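Local coordinates for UPF0311 protein CA_C3321 (Clostridium acetobutylicum ATCC 824, PDB 3G7G) that is of unknown function but folds as a closed antiparallel beta barrel of the DUF3237 family and assembles with further copies of itself, at residues P24-Q29 against V33-L38; D61-R66 against C71-R76; D99-A104 against E109-N114; Y77-R80 against A86-I89. All blocks are in the same frame, centred on the assembly; numbering follows the deposited sequence.

Interaction 1. Residues P24-Q29 against V33-L38; sequences PILIGQ and VGRRQL
I25 and L38 form a hydrogen-bonded antiparallel pair, I25 N to L38 O 2.7 Å and L38 N to I25 O 2.9 Å. The strand directions differ by 148°. L26 faces Q37 in a non-hydrogen-bonded pair. The register then slips by one, because I27 and G28 both face R36. This is a classic beta bulge. R36 O accepts from I27 N at 2.9 Å and weakly from G28 N at 3.3 Å. R36 N returns a bond to G28 O.

The bulge turns the I27 side chain toward the partner strand. Its CG1 lies alongside R36 CG, and its CD1 meets L38 CD1 at 4.0 Å. Bends at chi2 (69°) and chi3 of R36 carry its guanidinium away from P24-Q29, to E125 of the second subunit.

The face of L26, Q29, R35 and Q37 is mixed. L26 crosses R35 at about a right angle. R35 stays extended from CG to NE and crosses Q29 at a slant, the amide and guanidinium planes 65° apart. The bond from R35 NH1 to Q29 OE1 is short, 2.6 Å, but bent and weak. P24 CB rests against Q37 OE1 at 3.4 Å, while Q37 NE2 bonds Q63 of the next strand.

Side-chain polar bonding between the two segments is thus slight. Backbone bonding carries this hairpin, and R36 and Q37 spend their polar ends elsewhere.

Interaction 2. Residues D61-R66 against C71-R76; sequences DSQIVR and CELSAR
S62 with S74 and I64 with E72 are the hydrogen-bonded pairs of this antiparallel contact. Each pair exchanges two backbone bonds. S62 N reaches S74 O at 2.9 Å, and E72 N reaches I64 O at the same distance. CA-H...O contacts run beside these bonds, from Q63 CA to E72 O and from C71 CA to I64 O.

The charged interaction is the salt bridge of R66 and E72. R66 grips side-on, with NE to OE2 of E72 at 3.1 Å and NH2 to OE1 of E72 at 3.3 Å. Both oxygens lie close to the guanidinium plane, but both are met from above the carboxylate plane. The two planes stand 66° apart. A bend at chi2 of R66 (-63°) folds its chain back toward E72. R66 NH1 also holds V33 O.

Apolar packing backs this bridge. I64 CG2 touches E72 CB at 3.7 Å and lies over one guanidinium face of R66. On the other face of the sheet V65 CG2 meets C71 SG at 4.2 Å. The carboxylate of D61 lies against A75 on that face, CG of D61 to CB of A75 3.8 Å.

The serine hydroxyls bond outward to the second subunit, S62 OG to its Y88 and S74 OG to its R76. The contact is a regular beta hairpin of neighbouring strands in the eight-stranded antiparallel barrel, consistent with the AOC barrel clan.

Interaction 3. Residues D99-A104 against E109-N114; sequences DEYIEA and EFVDPN
A104 and V111 meet where the short helix 102-107 packs on the loop that follows it. The loop turns back on the helix and contains an Asx turn. A104 CB touches V111 CG2 at 3.5 Å. V111 CG1 lies 3.8 Å from Y101 CD1, at a slant to the ring. V111 chi1 is 172°, which sets CG1 anti to the backbone N. In this pose CG1 meets the Y101 ring, while CG2 sits between A104 CB and Y101 CB. V111 is buried. V97 and Y116 pack on V111, and A115 packs on Y101.

One backbone bond crosses this contact. E109 N donates to A104 O at 2.6 Å and 161°, five residues along the chain. It ties the start of the loop to the last turn of the helix. E109 CB then packs on A104 CB at 4.0 Å.

The carboxylate of E109 runs back along the helix. S107 OG is bonded to E109 OE1 and makes a weak bond with E103 O. This places the acid beside A104. E103 and E109 carry like charges, but their OE1 atoms are 6.5 Å apart, so any repulsion is probably mild.

Further out, F110 turns away from the helix. D112 N sits above one face of its ring, offset toward the rim. The segment then bends at P113. That bend is the Asx turn: D112 OD1 accepts from N114 N at 2.7 Å, met from above the carboxylate plane.

Interaction 4. Residues Y77-R80 against A86-I89; sequences YAIR and AIYI
Y77 and I89 begin the tight part of this antiparallel pair, and I79 and I87 continue it. Each couple is joined by two backbone hydrogen bonds. I89 N to Y77 O and I79 N to I87 O are both 2.8 Å, while Y77 N to I89 O is longer at 3.2 Å.

The side chains of these four residues share one face and are buried. Chi1 of Y77 is 59°, with CG between the backbone N and the carbonyl carbon. This lays the ring over I89, whose CB sits above one ring face, offset toward the rim. Y77 CE1 meets I89 CD1 at 3.8 Å. I79 CG1 touches I87 CB at 3.8 Å, and I79 CD1 reaches the CD1 of I87 at 3.9 Å. F124, F51 and L152 add to this apolar layer.

On the face of A78, R80, A86 and Y88 the two segments touch less. A78 and A86 offer single methyls. R80, alone of these four, is partly exposed. It lays its guanidinium face over A86 CB, with NH2 at 3.5 Å. G84 O bonds R80 NH2. The ring of Y88 slants past Y77 O, with CD1 at 3.5 Å. This side is not left open: I27 of the second subunit packs on A78, R80 and A86.

Carbon-rich side chains would hold one face by burial, while the other face is largely spent on the subunit contact.

How the interactions relate
Interaction 1 comes first along the chain and closes the short turn 30-32. Interaction 2 closes the loop 67-70, and interaction 4 the turn 81-85. Interaction 3 comes last and closes residues 105-108, the last turn of the helix and its exit. All four are in series, and none nests or crosses. Interactions 1 and 2 join side by side in the sheet, where R35 bonds V65. Interactions 2 and 4 share strand 71-81, and R76 packs on Y88. These three tie the first five strands of the barrel. They also face the second subunit. Interaction 3 stands apart, its centre about 31 Å from that of interaction 4, in the connection between strands 86-96 and 117-126.

Interaction 1. Residues P24-Q29 against V33-L38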
loop_
_atom_site.group_PDB
_atom_site.type_symbol
_atom_site.label_atom_id
_atom_site.label_comp_id
_atom_site.label_asym_id
_atom_site.label_seq_id
_atom_site.Cartn_x
_atom_site.Cartn_y
_atom_site.Cartn_z
ATOM N N PRO A 24 8.069 22.146 -8.703
ATOM C CA PRO A 24 7.862 21.359 -7.498
ATOM C C PRO A 24 7.318 22.195 -6.365
ATOM O O PRO A 24 7.678 23.363 -6.268
ATOM C CB PRO A 24 9.266 20.934 -7.119
ATOM C CG PRO A 24 10.026 20.957 -8.398
ATOM C CD PRO A 24 9.463 22.076 -9.168
ATOM N N ILE A 25 6.471 21.597 -5.527
ATOM C CA ILE A 25 6.096 22.184 -4.260
ATOM C C ILE A 25 6.960 21.501 -3.229
ATOM O O ILE A 25 6.679 20.381 -2.814
ATOM C CB ILE A 25 4.604 21.998 -3.928
ATOM C CG1 ILE A 25 3.747 22.623 -5.009
ATOM C CG2 ILE A 25 4.280 22.654 -2.580
ATOM C CD1 ILE A 25 2.312 22.151 -5.015
ATOM N N LEU A 26 8.048 22.164 -2.863
ATOM C CA LEU A 26 8.932 21.675 -1.827
ATOM C C LEU A 26 8.261 21.681 -0.452
ATOM O O LEU A 26 7.870 22.721 0.064
ATOM C CB LEU A 26 10.240 22.476 -1.803
ATOM C CG LEU A 26 11.355 21.853 -0.909
ATOM C CD1 LEU A 26 11.540 20.346 -1.134
ATOM C CD2 LEU A 26 12.713 22.602 -1.105
ATOM N N ILE A 27 8.124 20.501 0.138
ATOM C CA ILE A 27 7.569 20.364 1.480
ATOM C C ILE A 27 8.690 20.433 2.509
ATOM O O ILE A 27 8.680 21.259 3.421
ATOM C CB ILE A 27 6.797 19.020 1.641
ATOM C CG1 ILE A 27 5.789 18.810 0.490
ATOM C CG2 ILE A 27 6.154 18.910 3.016
ATOM C CD1 ILE A 27 4.897 20.015 0.160
ATOM N N GLY A 28 9.675 19.571 2.383
ATOM C CA GLY A 28 10.678 19.534 3.405
ATOM C C GLY A 28 11.813 18.624 3.093
ATOM O O GLY A 28 11.694 17.770 2.239
ATOM N N GLN A 29 12.911 18.797 3.813
ATOM C CA GLN A 29 14.067 17.926 3.641
ATOM C C GLN A 29 14.843 17.762 4.956
ATOM O O GLN A 29 14.902 18.676 5.790
ATOM C CB GLN A 29 14.987 18.495 2.550
ATOM C CG GLN A 29 16.346 17.842 2.429
ATOM C CD GLN A 29 17.156 18.368 1.256
ATOM O OE1 GLN A 29 16.598 18.873 0.291
ATOM N NE2 GLN A 29 18.478 18.267 1.348
ATOM N N VAL A 33 15.147 11.058 6.085
ATOM C CA VAL A 33 13.985 10.820 5.217
ATOM C C VAL A 33 14.259 11.295 3.802
ATOM O O VAL A 33 13.836 10.674 2.830
ATOM C CB VAL A 33 12.690 11.441 5.762
ATOM C CG1 VAL A 33 12.436 10.950 7.205
ATOM C CG2 VAL A 33 12.720 12.890 5.715
ATOM N N GLY A 34 14.998 12.386 3.664
ATOM C CA GLY A 34 15.246 12.940 2.345
ATOM C C GLY A 34 14.369 14.153 2.079
ATOM O O GLY A 34 13.874 14.780 3.012
ATOM N N ARG A 35 14.213 14.468 0.800
ATOM C CA ARG A 35 13.524 15.647 0.309
ATOM C C ARG A 35 12.169 15.269 -0.328
ATOM O O ARG A 35 12.135 14.579 -1.361
ATOM C CB ARG A 35 14.402 16.297 -0.772
ATOM C CG ARG A 35 13.893 17.637 -1.334
ATOM C CD ARG A 35 14.840 18.155 -2.435
ATOM N NE ARG A 35 14.592 19.566 -2.732
ATOM C CZ ARG A 35 15.351 20.628 -2.389
ATOM N NH1 ARG A 35 16.503 20.526 -1.711
ATOM N NH2 ARG A 35 14.918 21.849 -2.734
ATOM N N ARG A 36 11.082 15.746 0.275
ATOM C CA ARG A 36 9.719 15.518 -0.182
ATOM C C ARG A 36 9.222 16.722 -0.961
ATOM O O ARG A 36 9.270 17.858 -0.456
ATOM C CB ARG A 36 8.799 15.289 1.025
ATOM C CG ARG A 36 7.233 15.232 0.783
ATOM C CD ARG A 36 6.808 14.011 0.020
ATOM N NE ARG A 36 7.168 12.830 0.803
ATOM C CZ ARG A 36 6.978 11.568 0.425
ATOM N NH1 ARG A 36 6.483 11.280 -0.759
ATOM N NH2 ARG A 36 7.319 10.575 1.231
ATOM N N GLN A 37 8.690 16.470 -2.155
ATOM C CA GLN A 37 8.028 17.499 -2.927
ATOM C C GLN A 37 6.817 16.935 -3.653
ATOM O O GLN A 37 6.796 15.756 -3.985
ATOM C CB GLN A 37 8.993 18.094 -3.969
ATOM C CG GLN A 37 9.902 17.059 -4.538
ATOM C CD GLN A 37 10.851 17.575 -5.576
ATOM O OE1 GLN A 37 11.325 18.703 -5.492
ATOM N NE2 GLN A 37 11.147 16.730 -6.574
ATOM N N LEU A 38 5.848 17.810 -3.926
ATOM C CA LEU A 38 4.656 17.487 -4.723
ATOM C C LEU A 38 4.749 18.190 -6.078
ATOM O O LEU A 38 4.937 19.411 -6.138
ATOM C CB LEU A 38 3.405 17.948 -4.002
ATOM C CG LEU A 38 3.249 17.450 -2.571
ATOM C CD1 LEU A 38 2.053 18.115 -1.871
ATOM C CD2 LEU A 38 3.133 15.930 -2.592
#

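Interaction 2. Residues D61-R66 against C71-R76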
loop_
_atom_site.group_PDB
_atom_site.type_symbol
_atom_site.label_atom_id
_atom_site.label_comp_id
_atom_site.label_asym_id
_atom_site.label_seq_id
_atom_site.Cartn_x
_atom_site.Cartn_y
_atom_site.Cartn_z
ATOM N N ASP A 61 2.319 14.199 -8.629
ATOM C CA ASP A 61 3.354 13.230 -8.304
ATOM C C ASP A 61 3.983 13.563 -6.937
ATOM O O ASP A 61 4.590 14.617 -6.756
ATOM C CB ASP A 61 4.425 13.178 -9.385
ATOM C CG ASP A 61 5.318 11.935 -9.271
ATOM O OD1 ASP A 61 5.171 11.181 -8.277
ATOM O OD2 ASP A 61 6.174 11.703 -10.155
ATOM N N SER A 62 3.771 12.697 -5.957
ATOM C CA SER A 62 4.412 12.821 -4.678
ATOM C C SER A 62 5.745 12.064 -4.716
ATOM O O SER A 62 5.775 10.868 -4.960
ATOM C CB SER A 62 3.528 12.283 -3.588
ATOM O OG SER A 62 4.111 12.561 -2.345
ATOM N N GLN A 63 6.831 12.793 -4.489
ATOM C CA GLN A 63 8.191 12.308 -4.666
ATOM C C GLN A 63 9.033 12.521 -3.425
ATOM O O GLN A 63 8.900 13.513 -2.736
ATOM C CB GLN A 63 8.864 13.055 -5.790
ATOM C CG GLN A 63 8.118 12.997 -7.047
ATOM C CD GLN A 63 8.863 13.658 -8.186
ATOM O OE1 GLN A 63 9.703 14.557 -7.986
ATOM N NE2 GLN A 63 8.559 13.222 -9.384
ATOM N N ILE A 64 9.924 11.585 -3.166
ATOM C CA ILE A 64 10.901 11.783 -2.122
ATOM C C ILE A 64 12.275 11.347 -2.650
ATOM O O ILE A 64 12.435 10.228 -3.134
ATOM C CB ILE A 64 10.454 11.026 -0.832
ATOM C CG1 ILE A 64 11.443 11.261 0.321
ATOM C CG2 ILE A 64 10.191 9.540 -1.157
ATOM C CD1 ILE A 64 10.891 12.025 1.526
ATOM N N VAL A 65 13.259 12.245 -2.562
ATOM C CA VAL A 65 14.644 11.945 -2.897
ATOM C C VAL A 65 15.326 11.555 -1.594
ATOM O O VAL A 65 15.502 12.380 -0.663
ATOM C CB VAL A 65 15.366 13.135 -3.525
ATOM C CG1 VAL A 65 16.771 12.717 -3.988
ATOM C CG2 VAL A 65 14.571 13.680 -4.688
ATOM N N ARG A 66 15.656 10.273 -1.506
ATOM C CA ARG A 66 16.243 9.721 -0.312
ATOM C C ARG A 66 17.681 10.259 -0.110
ATOM O O ARG A 66 18.310 10.730 -1.058
ATOM C CB ARG A 66 16.195 8.198 -0.394
ATOM C CG ARG A 66 14.759 7.628 -0.350
ATOM C CD ARG A 66 14.063 7.948 0.976
ATOM N NE ARG A 66 12.777 7.306 1.055
ATOM C CZ ARG A 66 11.888 7.508 2.014
ATOM N NH1 ARG A 66 12.132 8.358 3.008
ATOM N NH2 ARG A 66 10.741 6.841 1.981
ATOM N N CYS A 71 15.268 8.562 -5.944
ATOM C CA CYS A 71 13.956 9.188 -5.903
ATOM C C CYS A 71 12.846 8.120 -5.996
ATOM O O CYS A 71 12.833 7.296 -6.917
ATOM C CB CYS A 71 13.853 10.186 -7.043
ATOM S SG CYS A 71 12.311 11.064 -7.145
ATOM N N GLU A 72 11.970 8.103 -4.995
ATOM C CA GLU A 72 10.756 7.259 -4.970
ATOM C C GLU A 72 9.576 8.117 -5.398
ATOM O O GLU A 72 9.315 9.150 -4.790
ATOM C CB GLU A 72 10.541 6.701 -3.558
ATOM C CG GLU A 72 11.717 5.834 -3.051
ATOM C CD GLU A 72 11.548 5.415 -1.597
ATOM O OE1 GLU A 72 10.440 5.578 -1.049
ATOM O OE2 GLU A 72 12.520 4.942 -0.998
ATOM N N LEU A 73 8.890 7.693 -6.460
ATOM C CA LEU A 73 7.805 8.435 -7.084
ATOM C C LEU A 73 6.466 7.723 -6.928
ATOM O O LEU A 73 6.389 6.513 -7.115
ATOM C CB LEU A 73 8.083 8.556 -8.597
ATOM C CG LEU A 73 9.420 9.231 -8.896
ATOM C CD1 LEU A 73 10.271 8.333 -9.707
ATOM C CD2 LEU A 73 9.244 10.591 -9.601
ATOM N N SER A 74 5.423 8.491 -6.604
ATOM C CA SER A 74 4.047 7.990 -6.560
ATOM C C SER A 74 3.101 9.034 -7.106
ATOM O O SER A 74 2.782 10.030 -6.426
ATOM C CB SER A 74 3.669 7.576 -5.144
ATOM O OG SER A 74 2.373 6.932 -5.113
ATOM N N ALA A 75 2.654 8.825 -8.331
ATOM C CA ALA A 75 1.742 9.766 -9.043
ATOM C C ALA A 75 0.296 9.286 -9.086
ATOM O O ALA A 75 0.046 8.104 -9.242
ATOM C CB ALA A 75 2.249 10.052 -10.508
ATOM N N ARG A 76 -0.652 10.188 -8.838
ATOM C CA ARG A 76 -2.050 9.873 -8.969
ATOM C C ARG A 76 -2.661 10.903 -9.864
ATOM O O ARG A 76 -2.681 12.109 -9.517
ATOM C CB ARG A 76 -2.768 9.948 -7.642
ATOM C CG ARG A 76 -2.256 9.011 -6.606
ATOM C CD ARG A 76 -2.935 9.310 -5.295
ATOM N NE ARG A 76 -2.773 8.217 -4.372
ATOM C CZ ARG A 76 -3.208 8.214 -3.131
ATOM N NH1 ARG A 76 -3.828 9.261 -2.657
ATOM N NH2 ARG A 76 -3.022 7.144 -2.367
#

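Interaction 3. Residues D99-A104 against E109-N114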
loop_
_atom_site.group_PDB
_atom_site.type_symbol
_atom_site.label_atom_id
_atom_site.label_comp_id
_atom_site.label_asym_id
_atom_site.label_seq_id
_atom_site.Cartn_x
_atom_site.Cartn_y
_atom_site.Cartn_z
ATOM N N ASP A 99 26.652 7.520 -9.335
ATOM C CA ASP A 99 27.196 8.192 -8.145
ATOM C C ASP A 99 27.717 9.564 -8.462
ATOM O O ASP A 99 27.519 10.498 -7.698
ATOM C CB ASP A 99 28.327 7.370 -7.527
ATOM C CG ASP A 99 28.511 7.669 -6.048
ATOM O OD1 ASP A 99 28.984 8.797 -5.749
ATOM O OD2 ASP A 99 28.164 6.784 -5.188
ATOM N N GLU A 100 28.356 9.680 -9.619
ATOM C CA GLU A 100 28.928 10.947 -10.080
ATOM C C GLU A 100 27.902 12.062 -10.294
ATOM O O GLU A 100 28.275 13.216 -10.396
ATOM C CB GLU A 100 29.724 10.726 -11.377
ATOM C CG GLU A 100 28.851 10.600 -12.618
ATOM C CD GLU A 100 29.591 10.049 -13.814
ATOM O OE1 GLU A 100 29.606 8.810 -13.996
ATOM O OE2 GLU A 100 30.133 10.866 -14.582
ATOM N N TYR A 101 26.616 11.732 -10.385
ATOM C CA TYR A 101 25.580 12.762 -10.546
ATOM C C TYR A 101 24.720 12.994 -9.318
ATOM O O TYR A 101 23.849 13.854 -9.352
ATOM C CB TYR A 101 24.644 12.410 -11.686
ATOM C CG TYR A 101 25.305 12.196 -13.026
ATOM C CD1 TYR A 101 25.515 13.259 -13.902
ATOM C CD2 TYR A 101 25.660 10.921 -13.441
ATOM C CE1 TYR A 101 26.084 13.049 -15.149
ATOM C CE2 TYR A 101 26.224 10.703 -14.685
ATOM C CZ TYR A 101 26.434 11.767 -15.528
ATOM O OH TYR A 101 26.995 11.540 -16.762
ATOM N N ILE A 102 24.946 12.230 -8.253
ATOM C CA ILE A 102 24.133 12.334 -7.040
ATOM C C ILE A 102 24.118 13.730 -6.428
ATOM O O ILE A 102 23.039 14.245 -6.147
ATOM C CB ILE A 102 24.509 11.262 -5.980
ATOM C CG1 ILE A 102 24.043 9.883 -6.453
ATOM C CG2 ILE A 102 23.876 11.590 -4.607
ATOM C CD1 ILE A 102 24.234 8.788 -5.437
ATOM N N GLU A 103 25.268 14.370 -6.267
ATOM C CA GLU A 103 25.298 15.717 -5.694
ATOM C C GLU A 103 24.497 16.673 -6.535
ATOM O O GLU A 103 23.865 17.569 -6.023
ATOM C CB GLU A 103 26.721 16.264 -5.522
ATOM C CG GLU A 103 27.603 15.510 -4.555
ATOM C CD GLU A 103 27.253 15.712 -3.101
ATOM O OE1 GLU A 103 26.732 16.757 -2.742
ATOM O OE2 GLU A 103 27.501 14.805 -2.325
ATOM N N ALA A 104 24.524 16.460 -7.834
ATOM C CA ALA A 104 23.798 17.305 -8.736
ATOM C C ALA A 104 22.334 17.131 -8.464
ATOM O O ALA A 104 21.597 18.092 -8.373
ATOM C CB ALA A 104 24.107 16.942 -10.130
ATOM N N GLU A 109 20.896 20.255 -9.644
ATOM C CA GLU A 109 21.634 20.853 -10.769
ATOM C C GLU A 109 21.312 20.002 -11.978
ATOM O O GLU A 109 20.753 18.906 -11.839
ATOM C CB GLU A 109 23.165 20.793 -10.574
ATOM C CG GLU A 109 23.779 21.601 -9.418
ATOM C CD GLU A 109 25.091 20.959 -8.896
ATOM O OE1 GLU A 109 25.265 20.820 -7.650
ATOM O OE2 GLU A 109 25.938 20.564 -9.739
ATOM N N PHE A 110 21.713 20.479 -13.158
ATOM C CA PHE A 110 21.485 19.733 -14.388
ATOM C C PHE A 110 22.153 18.350 -14.372
ATOM O O PHE A 110 23.383 18.228 -14.157
ATOM C CB PHE A 110 21.966 20.510 -15.614
ATOM C CG PHE A 110 21.770 19.762 -16.910
ATOM C CD1 PHE A 110 20.483 19.414 -17.338
ATOM C CD2 PHE A 110 22.863 19.388 -17.694
ATOM C CE1 PHE A 110 20.290 18.712 -18.525
ATOM C CE2 PHE A 110 22.673 18.688 -18.883
ATOM C CZ PHE A 110 21.380 18.349 -19.295
ATOM N N VAL A 111 21.322 17.318 -14.569
ATOM C CA VAL A 111 21.803 15.992 -14.937
ATOM C C VAL A 111 21.245 15.611 -16.309
ATOM O O VAL A 111 20.055 15.800 -16.601
ATOM C CB VAL A 111 21.450 14.948 -13.865
ATOM C CG1 VAL A 111 21.777 13.544 -14.349
ATOM C CG2 VAL A 111 22.215 15.264 -12.566
ATOM N N ASP A 112 22.129 15.103 -17.158
ATOM C CA ASP A 112 21.766 14.656 -18.504
ATOM C C ASP A 112 20.709 13.548 -18.408
ATOM O O ASP A 112 20.907 12.599 -17.650
ATOM C CB ASP A 112 23.032 14.148 -19.198
ATOM C CG ASP A 112 22.760 13.170 -20.310
ATOM O OD1 ASP A 112 21.634 13.151 -20.874
ATOM O OD2 ASP A 112 23.704 12.411 -20.634
ATOM N N PRO A 113 19.586 13.678 -19.158
ATOM C CA PRO A 113 18.494 12.689 -19.257
ATOM C C PRO A 113 18.939 11.238 -19.446
ATOM O O PRO A 113 18.272 10.319 -18.931
ATOM C CB PRO A 113 17.728 13.132 -20.517
ATOM C CG PRO A 113 17.936 14.578 -20.593
ATOM C CD PRO A 113 19.288 14.880 -19.965
ATOM N N ASN A 114 20.021 11.031 -20.203
ATOM C CA ASN A 114 20.520 9.676 -20.474
ATOM C C ASN A 114 21.199 9.042 -19.253
ATOM O O ASN A 114 21.464 7.836 -19.221
ATOM C CB ASN A 114 21.483 9.674 -21.662
ATOM C CG ASN A 114 20.769 9.815 -23.022
ATOM O OD1 ASN A 114 21.441 9.989 -24.057
ATOM N ND2 ASN A 114 19.417 9.731 -23.034
#

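Interaction 4. Residues Y77-R80 against A86-I89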
loop_
_atom_site.group_PDB
_atom_site.type_symbol
_atom_site.label_atom_id
_atom_site.label_comp_id
_atom_site.label_asym_id
_atom_site.label_seq_id
_atom_site.Cartn_x
_atom_site.Cartn_y
_atom_site.Cartn_z
ATOM N N TYR A 77 -3.181 10.424 -10.989
ATOM C CA TYR A 77 -3.825 11.250 -11.987
ATOM C C TYR A 77 -4.724 10.383 -12.867
ATOM O O TYR A 77 -4.812 9.173 -12.667
ATOM C CB TYR A 77 -2.768 11.981 -12.808
ATOM C CG TYR A 77 -1.788 11.099 -13.541
ATOM C CD1 TYR A 77 -1.963 10.790 -14.882
ATOM C CD2 TYR A 77 -0.657 10.621 -12.910
ATOM C CE1 TYR A 77 -1.044 9.994 -15.550
ATOM C CE2 TYR A 77 0.243 9.803 -13.563
ATOM C CZ TYR A 77 0.058 9.502 -14.884
ATOM O OH TYR A 77 0.990 8.701 -15.534
ATOM N N ALA A 78 -5.378 10.992 -13.862
ATOM C CA ALA A 78 -6.403 10.330 -14.650
ATOM C C ALA A 78 -6.334 10.854 -16.062
ATOM O O ALA A 78 -5.845 11.964 -16.324
ATOM C CB ALA A 78 -7.786 10.595 -14.079
ATOM N N ILE A 79 -6.789 10.024 -16.969
ATOM C CA ILE A 79 -6.817 10.403 -18.359
ATOM C C ILE A 79 -8.227 10.185 -18.842
ATOM O O ILE A 79 -8.973 9.399 -18.272
ATOM C CB ILE A 79 -5.794 9.639 -19.215
ATOM C CG1 ILE A 79 -5.958 8.134 -19.162
ATOM C CG2 ILE A 79 -4.374 9.889 -18.733
ATOM C CD1 ILE A 79 -4.875 7.443 -19.971
ATOM N N ARG A 80 -8.585 10.926 -19.877
ATOM C CA ARG A 80 -9.832 10.796 -20.554
ATOM C C ARG A 80 -9.518 10.515 -21.993
ATOM O O ARG A 80 -8.835 11.304 -22.632
ATOM C CB ARG A 80 -10.583 12.094 -20.478
ATOM C CG ARG A 80 -11.872 12.082 -21.291
ATOM C CD ARG A 80 -12.983 12.599 -20.473
ATOM N NE ARG A 80 -13.709 11.476 -19.946
ATOM C CZ ARG A 80 -14.145 11.361 -18.707
ATOM N NH1 ARG A 80 -13.876 12.276 -17.776
ATOM N NH2 ARG A 80 -14.803 10.273 -18.388
ATOM N N ALA A 86 -12.679 7.005 -19.030
ATOM C CA ALA A 86 -11.648 7.487 -18.141
ATOM C C ALA A 86 -10.821 6.336 -17.614
ATOM O O ALA A 86 -11.283 5.203 -17.528
ATOM C CB ALA A 86 -12.272 8.250 -16.970
ATOM N N ILE A 87 -9.582 6.651 -17.251
ATOM C CA ILE A 87 -8.673 5.732 -16.575
ATOM C C ILE A 87 -7.969 6.503 -15.491
ATOM O O ILE A 87 -7.376 7.529 -15.753
ATOM C CB ILE A 87 -7.596 5.164 -17.541
ATOM C CG1 ILE A 87 -8.263 4.495 -18.752
ATOM C CG2 ILE A 87 -6.698 4.114 -16.811
ATOM C CD1 ILE A 87 -7.870 5.009 -20.063
ATOM N N TYR A 88 -8.038 5.966 -14.280
ATOM C CA TYR A 88 -7.369 6.480 -13.120
ATOM C C TYR A 88 -6.082 5.682 -12.912
ATOM O O TYR A 88 -6.085 4.437 -12.903
ATOM C CB TYR A 88 -8.290 6.352 -11.924
ATOM C CG TYR A 88 -7.626 6.700 -10.649
ATOM C CD1 TYR A 88 -7.164 8.000 -10.414
ATOM C CD2 TYR A 88 -7.434 5.741 -9.667
ATOM C CE1 TYR A 88 -6.518 8.330 -9.221
ATOM C CE2 TYR A 88 -6.816 6.067 -8.477
ATOM C CZ TYR A 88 -6.345 7.356 -8.269
ATOM O OH TYR A 88 -5.740 7.671 -7.079
ATOM N N ILE A 89 -4.985 6.398 -12.757
ATOM C CA ILE A 89 -3.650 5.815 -12.762
ATOM C C ILE A 89 -2.972 6.114 -11.441
ATOM O O ILE A 89 -2.976 7.253 -11.028
ATOM C CB ILE A 89 -2.778 6.444 -13.876
ATOM C CG1 ILE A 89 -3.496 6.344 -15.200
ATOM C CG2 ILE A 89 -1.379 5.771 -13.972
ATOM C CD1 ILE A 89 -2.659 6.647 -16.358
#